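Local coordinates for universal stress protein (Archaeoglobus fulgidus, PDB 3LOQ), which binds adenosine monophosphate and probably takes part in the cell's response to stress, at residues 150-164 with 278-290. Numbering follows the deposited sequence.
Sequences LHDSKVPVYIFKHDM and IRRSPVPVFVCKR
With CG anti to the backbone N (chi1 178°), Phe-286 holds its ring edge-on to Tyr-158, whose own CG also lies roughly opposite its N (chi1 -150°). The result is a T-shaped stack: Phe-286 CD1 lies 3.5 Å from Tyr-158 CD1 over the tyrosine face, with the ring planes at 75°. Phe-286 CB adds a CH-pi contact to the same face, while Phe-160 CZ covers the opposite one. Tyr-158 OH hydrogen-bonds to Thr-254 OG1, on strand 254-258 beyond strand 285-288. A leucine in place of Tyr-158 would probably cost Phe-286 its aromatic face and leave the Thr-254 hydroxyl without this partner. Beside the pair, Pro-156 CB packs against Phe-286 CZ, and Pro-284 CB sits over the Phe-160 ring, 3.8 Å from its centroid.

Strands 157-160 and 285-288 run antiparallel. Val-157 pairs with Val-287 and Ile-159 with Val-285 through two backbone bonds each, flanking the non-hydrogen-bonded pair Tyr-158/Phe-286. On the sheet face away from the rings, Leu-150 and Ile-278 meet tip to tip, CD1 to CD1 at 3.6 Å, joining the helices that precede the two strands. The Leu-150 side chain crosses that of Val-287 at about a right angle, CD2 against CB, and Ile-278 CG2 meets Ile-159 CG2.

Lys-161, bent at chi3 and chi4, curls its ammonium to the end of helix 273-280, giving a weak bond to Ile-278 O (2.9 Å). A water bound to its NZ donates to Ile-159 O and Val-283 O. Lys-289 likewise turns toward the end of helix 145-152, where its NZ binds Ser-259 O and a water.

The antiparallel pairing of strands 157-160 and 285-288 thus joins two parallel Usp-like sheets, by way of strands 126-130 and 254-258, into one, with an apolar, aromatic seam and lysines near both helix C-termini, whose carbonyls probably help stabilise the positive charges.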
ATOM      1  N   LEU A 150      -3.862  -4.050  -6.676  1.00 38.17           N
ATOM      2  CA  LEU A 150      -2.556  -4.585  -6.320  1.00 37.20           C
ATOM      3  C   LEU A 150      -2.014  -5.423  -7.453  1.00 39.93           C
ATOM      4  O   LEU A 150      -0.810  -5.465  -7.693  1.00 44.70           O
ATOM      5  CB  LEU A 150      -2.651  -5.446  -5.065  1.00 34.47           C
ATOM      6  CG  LEU A 150      -2.515  -4.690  -3.748  1.00 43.00           C
ATOM      7  CD1 LEU A 150      -3.151  -5.477  -2.602  1.00 45.29           C
ATOM      8  CD2 LEU A 150      -1.053  -4.387  -3.463  1.00 41.85           C
ATOM      9  N   HIS A 151      -2.909  -6.103  -8.151  1.00 37.76           N
ATOM     10  CA  HIS A 151      -2.469  -6.979  -9.225  1.00 34.72           C
ATOM     11  C   HIS A 151      -1.965  -6.206 -10.452  1.00 35.48           C
ATOM     12  O   HIS A 151      -0.975  -6.591 -11.057  1.00 33.42           O
ATOM     13  CB  HIS A 151      -3.582  -7.937  -9.651  1.00 29.90           C
ATOM     14  CG  HIS A 151      -3.095  -9.038 -10.529  1.00 35.60           C
ATOM     15  ND1 HIS A 151      -3.365  -9.079 -11.882  1.00 40.87           N
ATOM     16  CD2 HIS A 151      -2.308 -10.107 -10.266  1.00 31.97           C
ATOM     17  CE1 HIS A 151      -2.793 -10.153 -12.406  1.00 38.14           C
ATOM     18  NE2 HIS A 151      -2.145 -10.792 -11.445  1.00 37.07           N
ATOM     19  N   ASP A 152      -2.625  -5.120 -10.837  1.00 34.41           N
ATOM     20  CA  ASP A 152      -2.226  -4.498 -12.105  1.00 45.48           C
ATOM     21  C   ASP A 152      -1.514  -3.162 -11.976  1.00 41.66           C
ATOM     22  O   ASP A 152      -1.058  -2.628 -12.969  1.00 47.73           O
ATOM     23  CB  ASP A 152      -3.427  -4.344 -13.041  1.00 50.15           C
ATOM     24  CG  ASP A 152      -4.217  -5.624 -13.179  1.00 66.04           C
ATOM     25  OD1 ASP A 152      -3.580  -6.668 -13.452  1.00 65.51           O
ATOM     26  OD2 ASP A 152      -5.463  -5.583 -13.001  1.00 73.10           O
ATOM     27  N   SER A 153      -1.445  -2.606 -10.772  1.00 36.73           N
ATOM     28  CA  SER A 153      -0.879  -1.276 -10.617  1.00 36.63           C
ATOM     29  C   SER A 153       0.589  -1.258 -10.989  1.00 38.99           C
ATOM     30  O   SER A 153       1.306  -2.236 -10.762  1.00 35.43           O
ATOM     31  CB  SER A 153      -1.051  -0.737  -9.194  1.00 31.11           C
ATOM     32  OG  SER A 153      -0.326   0.484  -9.062  1.00 30.21           O
ATOM     33  N   LYS A 154       1.036  -0.140 -11.555  1.00 36.26           N
ATOM     34  CA  LYS A 154       2.458   0.033 -11.858  1.00 49.48           C
ATOM     35  C   LYS A 154       3.140   0.879 -10.781  1.00 49.05           C
ATOM     36  O   LYS A 154       4.336   0.749 -10.535  1.00 57.63           O
ATOM     37  CB  LYS A 154       2.667   0.620 -13.270  1.00 49.02           C
ATOM     38  CG  LYS A 154       2.254  -0.342 -14.398  1.00 57.38           C
ATOM     39  CD  LYS A 154       2.506   0.230 -15.796  1.00 70.67           C
ATOM     40  CE  LYS A 154       1.553   1.387 -16.124  1.00 85.42           C
ATOM     41  NZ  LYS A 154       1.839   2.033 -17.452  1.00 88.51           N
ATOM     42  N   VAL A 155       2.370   1.737 -10.132  1.00 40.92           N
ATOM     43  CA  VAL A 155       2.884   2.514  -9.011  1.00 41.60           C
ATOM     44  C   VAL A 155       2.685   1.705  -7.731  1.00 40.08           C
ATOM     45  O   VAL A 155       1.893   0.753  -7.715  1.00 36.09           O
ATOM     46  CB  VAL A 155       2.150   3.861  -8.892  1.00 46.16           C
ATOM     47  CG1 VAL A 155       2.367   4.693 -10.162  1.00 43.75           C
ATOM     48  CG2 VAL A 155       0.652   3.632  -8.645  1.00 39.38           C
ATOM     49  N   PRO A 156       3.404   2.063  -6.656  1.00 33.47           N
ATOM     50  CA  PRO A 156       3.219   1.310  -5.421  1.00 30.29           C
ATOM     51  C   PRO A 156       1.815   1.489  -4.871  1.00 32.21           C
ATOM     52  O   PRO A 156       1.157   2.496  -5.138  1.00 34.67           O
ATOM     53  CB  PRO A 156       4.239   1.935  -4.473  1.00 35.57           C
ATOM     54  CG  PRO A 156       5.250   2.555  -5.359  1.00 32.82           C
ATOM     55  CD  PRO A 156       4.469   3.071  -6.521  1.00 36.42           C
ATOM     56  N   VAL A 157       1.375   0.494  -4.114  1.00 30.31           N
ATOM     57  CA  VAL A 157       0.050   0.457  -3.516  1.00 31.23           C
ATOM     58  C   VAL A 157       0.229   0.225  -2.023  1.00 35.89           C
ATOM     59  O   VAL A 157       0.863  -0.747  -1.619  1.00 38.86           O
ATOM     60  CB  VAL A 157      -0.788  -0.685  -4.110  1.00 31.49           C
ATOM     61  CG1 VAL A 157      -2.155  -0.731  -3.468  1.00 27.34           C
ATOM     62  CG2 VAL A 157      -0.893  -0.525  -5.650  1.00 28.12           C
ATOM     63  N   TYR A 158      -0.337   1.115  -1.211  1.00 27.58           N
ATOM     64  CA  TYR A 158      -0.138   1.099   0.229  1.00 28.48           C
ATOM     65  C   TYR A 158      -1.490   0.811   0.886  1.00 34.76           C
ATOM     66  O   TYR A 158      -2.413   1.623   0.781  1.00 33.90           O
ATOM     67  CB  TYR A 158       0.398   2.475   0.667  1.00 31.69           C
ATOM     68  CG  TYR A 158       1.302   2.489   1.886  1.00 30.65           C
ATOM     69  CD1 TYR A 158       2.139   3.575   2.134  1.00 38.15           C
ATOM     70  CD2 TYR A 158       1.317   1.429   2.789  1.00 29.42           C
ATOM     71  CE1 TYR A 158       2.968   3.606   3.251  1.00 36.14           C
ATOM     72  CE2 TYR A 158       2.143   1.441   3.896  1.00 29.94           C
ATOM     73  CZ  TYR A 158       2.962   2.538   4.127  1.00 35.44           C
ATOM     74  OH  TYR A 158       3.779   2.564   5.234  1.00 38.84           O
ATOM     75  N   ILE A 159      -1.615  -0.340   1.552  1.00 38.77           N
ATOM     76  CA  ILE A 159      -2.897  -0.773   2.130  1.00 36.78           C
ATOM     77  C   ILE A 159      -3.045  -0.447   3.634  1.00 39.81           C
ATOM     78  O   ILE A 159      -2.224  -0.856   4.454  1.00 38.65           O
ATOM     79  CB  ILE A 159      -3.144  -2.277   1.916  1.00 38.44           C
ATOM     80  CG1 ILE A 159      -2.986  -2.648   0.429  1.00 39.08           C
ATOM     81  CG2 ILE A 159      -4.558  -2.661   2.388  1.00 28.10           C
ATOM     82  CD1 ILE A 159      -4.056  -2.056  -0.452  1.00 32.39           C
ATOM     83  N   PHE A 160      -4.100   0.291   3.974  1.00 32.22           N
ATOM     84  CA  PHE A 160      -4.377   0.697   5.345  1.00 37.44           C
ATOM     85  C   PHE A 160      -5.703   0.095   5.806  1.00 37.56           C
ATOM     86  O   PHE A 160      -6.704   0.205   5.095  1.00 42.88           O
ATOM     87  CB  PHE A 160      -4.465   2.213   5.423  1.00 38.08           C
ATOM     88  CG  PHE A 160      -3.154   2.906   5.194  1.00 39.84           C
ATOM     89  CD1 PHE A 160      -2.434   3.410   6.261  1.00 35.60           C
ATOM     90  CD2 PHE A 160      -2.641   3.046   3.910  1.00 34.48           C
ATOM     91  CE1 PHE A 160      -1.234   4.051   6.065  1.00 38.95           C
ATOM     92  CE2 PHE A 160      -1.436   3.677   3.705  1.00 37.18           C
ATOM     93  CZ  PHE A 160      -0.726   4.186   4.792  1.00 41.11           C
ATOM     94  N   LYS A 161      -5.709  -0.544   6.978  1.00 30.56           N
ATOM     95  CA  LYS A 161      -6.951  -1.075   7.565  1.00 44.84           C
ATOM     96  C   LYS A 161      -7.244  -0.534   8.976  1.00 47.58           C
ATOM     97  O   LYS A 161      -8.407  -0.449   9.386  1.00 46.58           O
ATOM     98  CB  LYS A 161      -6.942  -2.612   7.605  1.00 40.14           C
ATOM     99  CG  LYS A 161      -6.759  -3.260   6.239  1.00 45.76           C
ATOM    100  CD  LYS A 161      -7.066  -4.736   6.305  1.00 42.35           C
ATOM    101  CE  LYS A 161      -5.804  -5.559   6.212  1.00 43.75           C
ATOM    102  NZ  LYS A 161      -4.805  -5.351   7.286  1.00 42.33           N
ATOM    103  N   HIS A 162      -6.187  -0.182   9.708  1.00 41.85           N
ATOM    104  CA  HIS A 162      -6.311   0.214  11.104  1.00 47.73           C
ATOM    105  C   HIS A 162      -5.418   1.398  11.444  1.00 53.12           C
ATOM    106  O   HIS A 162      -4.517   1.761  10.679  1.00 53.02           O
ATOM    107  CB  HIS A 162      -5.981  -0.960  12.025  1.00 45.40           C
ATOM    108  CG  HIS A 162      -6.876  -2.142  11.828  1.00 53.01           C
ATOM    109  ND1 HIS A 162      -8.243  -2.073  12.003  1.00 60.62           N
ATOM    110  CD2 HIS A 162      -6.609  -3.418  11.467  1.00 51.42           C
ATOM    111  CE1 HIS A 162      -8.779  -3.255  11.753  1.00 52.21           C
ATOM    112  NE2 HIS A 162      -7.808  -4.090  11.431  1.00 47.62           N
ATOM    113  N   ASP A 163      -5.663   1.981  12.612  1.00 45.35           N
ATOM    114  CA  ASP A 163      -4.974   3.194  13.022  1.00 53.68           C
ATOM    115  C   ASP A 163      -3.990   2.933  14.170  1.00 50.40           C
ATOM    116  O   ASP A 163      -3.624   3.838  14.923  1.00 53.44           O
ATOM    117  CB  ASP A 163      -5.990   4.300  13.371  1.00 63.05           C
ATOM    118  CG  ASP A 163      -6.840   3.981  14.621  1.00 74.36           C
ATOM    119  OD1 ASP A 163      -6.432   3.137  15.456  1.00 71.84           O
ATOM    120  OD2 ASP A 163      -7.921   4.603  14.776  1.00 79.88           O
HETATM  121  N   MSE A 164      -3.552   1.686  14.295  1.00 46.69           N
HETATM  122  CA  MSE A 164      -2.688   1.311  15.408  1.00 47.99           C
HETATM  123  C   MSE A 164      -1.371   2.093  15.487  1.00 50.39           C
HETATM  124  O   MSE A 164      -0.800   2.251  16.565  1.00 52.47           O
HETATM  125  CB  MSE A 164      -2.406  -0.194  15.403  1.00 46.84           C
HETATM  126  CG  MSE A 164      -1.643  -0.666  16.649  1.00 44.36           C
HETATM  127 SE   MSE A 164      -1.253  -2.578  16.693  0.85 88.02          SE
HETATM  128  CE  MSE A 164      -3.096  -3.249  16.737  1.00125.26           C
ATOM    129  N   ILE A 278      -0.904  -8.934   3.833  1.00 32.47           N
ATOM    130  CA  ILE A 278      -1.757  -7.762   3.859  1.00 33.47           C
ATOM    131  C   ILE A 278      -3.020  -8.015   4.687  1.00 38.92           C
ATOM    132  O   ILE A 278      -3.460  -7.154   5.447  1.00 41.57           O
ATOM    133  CB  ILE A 278      -2.150  -7.344   2.429  1.00 33.91           C
ATOM    134  CG1 ILE A 278      -0.921  -6.834   1.668  1.00 34.67           C
ATOM    135  CG2 ILE A 278      -3.263  -6.291   2.456  1.00 30.83           C
ATOM    136  CD1 ILE A 278      -1.150  -6.628   0.205  1.00 32.43           C
ATOM    137  N   ARG A 279      -3.586  -9.206   4.569  1.00 32.15           N
ATOM    138  CA  ARG A 279      -4.866  -9.478   5.212  1.00 33.12           C
ATOM    139  C   ARG A 279      -4.747  -9.571   6.730  1.00 38.35           C
ATOM    140  O   ARG A 279      -5.612  -9.084   7.435  1.00 37.70           O
ATOM    141  CB  ARG A 279      -5.464 -10.763   4.674  1.00 39.87           C
ATOM    142  CG  ARG A 279      -6.890 -11.041   5.139  1.00 42.43           C
ATOM    143  CD  ARG A 279      -7.432 -12.305   4.443  1.00 41.68           C
ATOM    144  NE  ARG A 279      -7.130 -13.469   5.250  1.00 52.58           N
ATOM    145  CZ  ARG A 279      -6.267 -14.424   4.934  1.00 49.82           C
ATOM    146  NH1 ARG A 279      -5.605 -14.400   3.788  1.00 42.93           N
ATOM    147  NH2 ARG A 279      -6.081 -15.416   5.790  1.00 58.69           N
ATOM    148  N   ARG A 280      -3.665 -10.175   7.220  1.00 34.81           N
ATOM    149  CA  ARG A 280      -3.516 -10.456   8.643  1.00 44.02           C
ATOM    150  C   ARG A 280      -2.643  -9.425   9.347  1.00 46.79           C
ATOM    151  O   ARG A 280      -2.478  -9.466  10.569  1.00 45.59           O
ATOM    152  CB  ARG A 280      -2.957 -11.872   8.854  1.00 48.84           C
ATOM    153  CG  ARG A 280      -3.534 -12.897   7.877  1.00 61.55           C
ATOM    154  CD  ARG A 280      -3.679 -14.289   8.468  1.00 76.24           C
ATOM    155  NE  ARG A 280      -2.402 -14.919   8.786  1.00 83.64           N
ATOM    156  CZ  ARG A 280      -2.072 -15.342  10.003  1.00 90.36           C
ATOM    157  NH1 ARG A 280      -2.937 -15.192  11.003  1.00 91.16           N
ATOM    158  NH2 ARG A 280      -0.885 -15.911  10.224  1.00 88.30           N
ATOM    159  N   SER A 281      -2.099  -8.486   8.583  1.00 36.01           N
ATOM    160  CA  SER A 281      -1.235  -7.474   9.176  1.00 40.43           C
ATOM    161  C   SER A 281      -2.046  -6.442   9.939  1.00 36.66           C
ATOM    162  O   SER A 281      -3.052  -5.940   9.440  1.00 38.54           O
ATOM    163  CB  SER A 281      -0.359  -6.776   8.126  1.00 34.61           C
ATOM    164  OG  SER A 281       0.225  -5.613   8.684  1.00 36.20           O
ATOM    165  N   PRO A 282      -1.598  -6.123  11.160  1.00 36.64           N
ATOM    166  CA  PRO A 282      -2.181  -5.101  12.031  1.00 39.27           C
ATOM    167  C   PRO A 282      -1.638  -3.704  11.690  1.00 43.56           C
ATOM    168  O   PRO A 282      -2.083  -2.716  12.293  1.00 46.75           O
ATOM    169  CB  PRO A 282      -1.702  -5.509  13.433  1.00 35.64           C
ATOM    170  CG  PRO A 282      -0.643  -6.578  13.219  1.00 39.47           C
ATOM    171  CD  PRO A 282      -0.394  -6.719  11.750  1.00 32.52           C
ATOM    172  N   VAL A 283      -0.688  -3.625  10.756  1.00 35.08           N
ATOM    173  CA  VAL A 283      -0.111  -2.335  10.348  1.00 38.52           C
ATOM    174  C   VAL A 283      -0.171  -2.150   8.832  1.00 40.59           C
ATOM    175  O   VAL A 283      -0.450  -3.093   8.092  1.00 33.82           O
ATOM    176  CB  VAL A 283       1.358  -2.134  10.848  1.00 34.68           C
ATOM    177  CG1 VAL A 283       1.436  -2.252  12.374  1.00 24.71           C
ATOM    178  CG2 VAL A 283       2.338  -3.121  10.153  1.00 33.18           C
ATOM    179  N   PRO A 284       0.064  -0.922   8.360  1.00 33.82           N
ATOM    180  CA  PRO A 284      -0.124  -0.745   6.918  1.00 30.48           C
ATOM    181  C   PRO A 284       0.964  -1.459   6.103  1.00 35.12           C
ATOM    182  O   PRO A 284       2.117  -1.537   6.528  1.00 39.47           O
ATOM    183  CB  PRO A 284      -0.065   0.780   6.741  1.00 31.11           C
ATOM    184  CG  PRO A 284      -0.472   1.331   8.148  1.00 29.97           C
ATOM    185  CD  PRO A 284       0.131   0.355   9.098  1.00 27.97           C
ATOM    186  N   VAL A 285       0.582  -1.993   4.946  1.00 33.91           N
ATOM    187  CA  VAL A 285       1.522  -2.685   4.070  1.00 33.53           C
ATOM    188  C   VAL A 285       1.711  -1.940   2.747  1.00 35.68           C
ATOM    189  O   VAL A 285       0.749  -1.665   2.025  1.00 37.02           O
ATOM    190  CB  VAL A 285       1.090  -4.139   3.840  1.00 34.98           C
ATOM    191  CG1 VAL A 285       2.106  -4.876   2.956  1.00 32.73           C
ATOM    192  CG2 VAL A 285       0.941  -4.833   5.191  1.00 31.88           C
ATOM    193  N   PHE A 286       2.965  -1.604   2.453  1.00 29.73           N
ATOM    194  CA  PHE A 286       3.351  -0.919   1.222  1.00 30.00           C
ATOM    195  C   PHE A 286       3.895  -1.965   0.243  1.00 38.07           C
ATOM    196  O   PHE A 286       4.804  -2.732   0.579  1.00 40.75           O
ATOM    197  CB  PHE A 286       4.430   0.108   1.569  1.00 35.89           C
ATOM    198  CG  PHE A 286       4.981   0.892   0.399  1.00 43.88           C
ATOM    199  CD1 PHE A 286       4.325   2.024  -0.075  1.00 44.90           C
ATOM    200  CD2 PHE A 286       6.208   0.552  -0.165  1.00 49.61           C
ATOM    201  CE1 PHE A 286       4.850   2.772  -1.121  1.00 43.00           C
ATOM    202  CE2 PHE A 286       6.751   1.308  -1.210  1.00 45.21           C
ATOM    203  CZ  PHE A 286       6.072   2.416  -1.686  1.00 44.74           C
ATOM    204  N   VAL A 287       3.334  -2.001  -0.961  1.00 35.21           N
ATOM    205  CA  VAL A 287       3.715  -3.000  -1.954  1.00 35.53           C
ATOM    206  C   VAL A 287       4.230  -2.366  -3.238  1.00 37.24           C
ATOM    207  O   VAL A 287       3.491  -1.685  -3.949  1.00 38.18           O
ATOM    208  CB  VAL A 287       2.542  -3.893  -2.340  1.00 35.66           C
ATOM    209  CG1 VAL A 287       2.995  -4.890  -3.417  1.00 33.55           C
ATOM    210  CG2 VAL A 287       1.999  -4.607  -1.121  1.00 31.90           C
ATOM    211  N   CYS A 288       5.500  -2.615  -3.530  1.00 40.00           N
ATOM    212  CA  CYS A 288       6.190  -2.009  -4.663  1.00 39.26           C
ATOM    213  C   CYS A 288       5.915  -2.838  -5.903  1.00 37.69           C
ATOM    214  O   CYS A 288       6.002  -4.067  -5.856  1.00 45.05           O
ATOM    215  CB  CYS A 288       7.692  -1.983  -4.386  1.00 38.52           C
ATOM    216  SG  CYS A 288       8.506  -0.600  -5.095  1.00 92.16           S
ATOM    217  N   LYS A 289       5.586  -2.179  -7.009  1.00 35.62           N
ATOM    218  CA  LYS A 289       5.034  -2.891  -8.169  1.00 45.70           C
ATOM    219  C   LYS A 289       5.938  -2.926  -9.398  1.00 46.52           C
ATOM    220  O   LYS A 289       5.565  -3.490 -10.419  1.00 46.18           O
ATOM    221  CB  LYS A 289       3.636  -2.352  -8.525  1.00 38.02           C
ATOM    222  CG  LYS A 289       2.579  -2.722  -7.478  1.00 36.45           C
ATOM    223  CD  LYS A 289       2.314  -4.211  -7.548  1.00 41.67           C
ATOM    224  CE  LYS A 289       1.867  -4.586  -8.967  1.00 47.47           C
ATOM    225  NZ  LYS A 289       2.137  -5.991  -9.217  1.00 49.87           N
ATOM    226  N   ARG A 290       7.128  -2.348  -9.294  1.00 50.59           N
ATOM    227  CA  ARG A 290       8.075  -2.399 -10.401  1.00 58.31           C
ATOM    228  C   ARG A 290       9.489  -2.126  -9.913  1.00 54.92           C
ATOM    229  O   ARG A 290       9.678  -1.569  -8.829  1.00 53.66           O
ATOM    230  CB  ARG A 290       7.687  -1.404 -11.501  1.00 56.57           C
ATOM    231  CG  ARG A 290       8.018   0.031 -11.172  1.00 62.76           C
ATOM    232  CD  ARG A 290       7.377   0.983 -12.163  1.00 71.81           C
ATOM    233  NE  ARG A 290       6.960   2.212 -11.496  1.00 86.01           N
ATOM    234  CZ  ARG A 290       6.188   3.150 -12.043  1.00 97.29           C
ATOM    235  NH1 ARG A 290       5.733   3.016 -13.289  1.00 96.22           N
ATOM    236  NH2 ARG A 290       5.867   4.225 -11.335  1.00101.14           N
TER
HETATM  237  O   HOH W   1       2.151  -6.118 -12.175  1.00 41.36           O
HETATM  238  O   HOH W   2       6.241   0.344  -8.048  1.00 41.32           O
HETATM  239  O   HOH W   3      -2.990  -3.207   6.405  1.00 47.01           O
HETATM  240  O   HOH W   4      -2.710  -0.085  12.055  1.00 40.81           O